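PDB 6MZO: inactive Zymogen C11 Protease from Parabacteroides distasonis, which is the inactive precursor of a clostripain-like cysteine peptidase that, once activated, probably cleaves peptide bonds. Local coordinates for residues A[38-42]-A[43-47]. Sequence-based numbering, arbitrary orientation.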
ATOM      1  N   GLU A  38      18.085  -1.975  12.971  1.00 22.85           N
ATOM      2  CA  GLU A  38      19.355  -1.995  12.246  1.00 21.33           C
ATOM      3  C   GLU A  38      19.434  -0.829  11.249  1.00 20.44           C
ATOM      4  O   GLU A  38      20.546  -0.264  11.028  1.00 21.05           O
ATOM      5  CB  GLU A  38      19.571  -3.334  11.486  1.00 22.10           C
ATOM      6  CG  GLU A  38      19.758  -4.441  12.539  1.00 26.92           C
ATOM      7  CD  GLU A  38      20.185  -5.755  11.960  1.00 31.55           C
ATOM      8  OE1 GLU A  38      19.962  -5.985  10.768  1.00 34.63           O
ATOM      9  OE2 GLU A  38      20.759  -6.562  12.694  1.00 38.12           O
ATOM     10  N   GLY A  39      18.310  -0.497  10.647  1.00 19.42           N
ATOM     11  CA  GLY A  39      18.298   0.578   9.644  1.00 20.84           C
ATOM     12  C   GLY A  39      18.577   1.932  10.306  1.00 18.70           C
ATOM     13  O   GLY A  39      19.322   2.757   9.735  1.00 18.90           O
ATOM     14  N   ILE A  40      17.948   2.186  11.465  1.00 18.70           N
ATOM     15  CA  ILE A  40      18.294   3.455  12.138  1.00 19.08           C
ATOM     16  C   ILE A  40      19.734   3.497  12.492  1.00 20.27           C
ATOM     17  O   ILE A  40      20.364   4.592  12.401  1.00 20.61           O
ATOM     18  CB  ILE A  40      17.448   3.608  13.450  1.00 20.42           C
ATOM     19  CG1 ILE A  40      15.950   3.627  13.075  1.00 23.35           C
ATOM     20  CG2 ILE A  40      17.911   4.832  14.270  1.00 24.41           C
ATOM     21  CD1 ILE A  40      15.128   3.309  14.421  1.00 32.79           C
ATOM     22  N   GLU A  41      20.298   2.393  12.996  1.00 20.72           N
ATOM     23  CA  GLU A  41      21.692   2.450  13.399  1.00 21.88           C
ATOM     24  C   GLU A  41      22.623   2.672  12.186  1.00 22.38           C
ATOM     25  O   GLU A  41      23.717   3.236  12.332  1.00 23.46           O
ATOM     26  CB  GLU A  41      22.124   1.163  14.139  1.00 27.61           C
ATOM     27  CG  GLU A  41      21.388   0.906  15.443  1.00 44.96           C
ATOM     28  CD  GLU A  41      21.801  -0.431  16.068  1.00 57.70           C
ATOM     29  OE1 GLU A  41      20.933  -1.342  16.214  1.00 60.75           O
ATOM     30  OE2 GLU A  41      23.005  -0.561  16.361  1.00 61.61           O
ATOM     31  N   ARG A  42      22.197   2.176  11.014  1.00 21.34           N
ATOM     32  CA  ARG A  42      22.993   2.307   9.786  1.00 21.65           C
ATOM     33  C   ARG A  42      22.909   3.702   9.217  1.00 21.49           C
ATOM     34  O   ARG A  42      23.932   4.199   8.754  1.00 24.08           O
ATOM     35  CB  ARG A  42      22.495   1.326   8.695  1.00 21.16           C
ATOM     36  CG  ARG A  42      23.459   1.310   7.521  1.00 24.53           C
ATOM     37  CD  ARG A  42      22.799   0.544   6.371  1.00 26.94           C
ATOM     38  NE  ARG A  42      21.878   1.442   5.679  1.00 32.03           N
ATOM     39  CZ  ARG A  42      21.465   1.314   4.411  1.00 31.69           C
ATOM     40  NH1 ARG A  42      21.938   0.311   3.608  1.00 35.21           N
ATOM     41  NH2 ARG A  42      20.625   2.211   3.919  1.00 25.57           N
ATOM     42  N   ASP A  43      21.766   4.381   9.357  1.00 20.65           N
ATOM     43  CA  ASP A  43      21.553   5.619   8.563  1.00 20.60           C
ATOM     44  C   ASP A  43      21.464   6.891   9.400  1.00 25.00           C
ATOM     45  O   ASP A  43      21.762   7.995   8.905  1.00 23.29           O
ATOM     46  CB  ASP A  43      20.263   5.542   7.813  1.00 19.46           C
ATOM     47  CG  ASP A  43      20.288   4.535   6.633  1.00 19.17           C
ATOM     48  OD1 ASP A  43      21.375   4.009   6.314  1.00 23.08           O
ATOM     49  OD2 ASP A  43      19.203   4.343   6.101  1.00 20.09           O
ATOM     50  N   GLY A  44      21.019   6.706  10.633  1.00 21.22           N
ATOM     51  CA  GLY A  44      20.562   7.928  11.369  1.00 21.24           C
ATOM     52  C   GLY A  44      19.277   8.481  10.815  1.00 22.83           C
ATOM     53  O   GLY A  44      18.708   7.961   9.836  1.00 24.92           O
ATOM     54  N   LEU A  45      18.724   9.480  11.483  1.00 24.10           N
ATOM     55  CA  LEU A  45      17.392   9.884  11.150  1.00 24.69           C
ATOM     56  C   LEU A  45      17.258  11.329  10.723  1.00 21.62           C
ATOM     57  O   LEU A  45      16.125  11.830  10.671  1.00 21.37           O
ATOM     58  CB  LEU A  45      16.455   9.685  12.359  1.00 25.31           C
ATOM     59  CG  LEU A  45      16.316   8.201  12.750  1.00 27.52           C
ATOM     60  CD1 LEU A  45      15.378   8.143  14.009  1.00 35.14           C
ATOM     61  CD2 LEU A  45      15.794   7.409  11.559  1.00 31.31           C
ATOM     62  N   ASN A  46      18.387  12.019  10.411  1.00 23.56           N
ATOM     63  CA  ASN A  46      18.346  13.389   9.968  1.00 21.74           C
ATOM     64  C   ASN A  46      17.464  14.250  10.871  1.00 28.89           C
ATOM     65  O   ASN A  46      16.692  15.031  10.379  1.00 26.68           O
ATOM     66  CB  ASN A  46      17.827  13.368   8.503  1.00 24.75           C
ATOM     67  CG  ASN A  46      18.055  14.681   7.793  1.00 27.47           C
ATOM     68  OD1 ASN A  46      19.060  15.360   8.037  1.00 29.81           O
ATOM     69  ND2 ASN A  46      17.131  15.058   6.918  1.00 32.16           N
ATOM     70  N   ASN A  47      17.630  14.097  12.189  1.00 23.88           N
ATOM     71  CA  ASN A  47      16.917  14.902  13.178  1.00 23.96           C
ATOM     72  C   ASN A  47      15.414  14.680  13.197  1.00 25.39           C
ATOM     73  O   ASN A  47      14.699  15.503  13.835  1.00 28.09           O
ATOM     74  CB  ASN A  47      17.235  16.428  12.991  1.00 26.08           C
ATOM     75  CG  ASN A  47      18.725  16.697  13.041  1.00 30.37           C
ATOM     76  OD1 ASN A  47      19.312  17.438  12.206  1.00 41.13           O
ATOM     77  ND2 ASN A  47      19.384  16.066  13.995  1.00 29.90           N
TER
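At the C-terminal end of helix 26-43, where Ile40 meets Gly44 and Leu45 and Arg42 meets Asp43, the chain illustrates how a helix is brought to a close before strand 49-54. The amide of Asp43 still makes the helical bond to Gly39 O (N to O 3.0 Å), and Gly44 N closes the last turn on Ile40 O at 2.8 Å. Gly44 then leaves helical geometry with phi 71°, a value a residue without a side chain adopts easily. The turn sets Leu45 against the helix, its CG 4.0 Å from Ile40 CG2, and both side chains also touch Leu50 of strand 49-54, which joins the helix end to the sheet.

The polar flank is a salt bridge between neighbours in sequence. Arg42 and Asp43 lie side by side, and a bend at chi3 (81°) turns the guanidinium edge, with NE and NH2, toward the carboxylate. Asp43 OD1 takes most of the load: Arg42 NE meets it at 2.7 Å, on its syn side but well out of the carboxylate plane, and Arg42 NH2 adds weak bonds to OD1 and, longer, OD2. The guanidinium and carboxylate planes are 41° apart. Asp43 OD2 also accepts the amide of Gly200 from helix 195-203. Were Asp43 an alanine, the guanidinium would probably lose its anionic mate and the Gly200 amide this acceptor. One carboxylate thus serves both a neighbouring charge and a distant backbone amide, tying the helix terminus to helix 195-203.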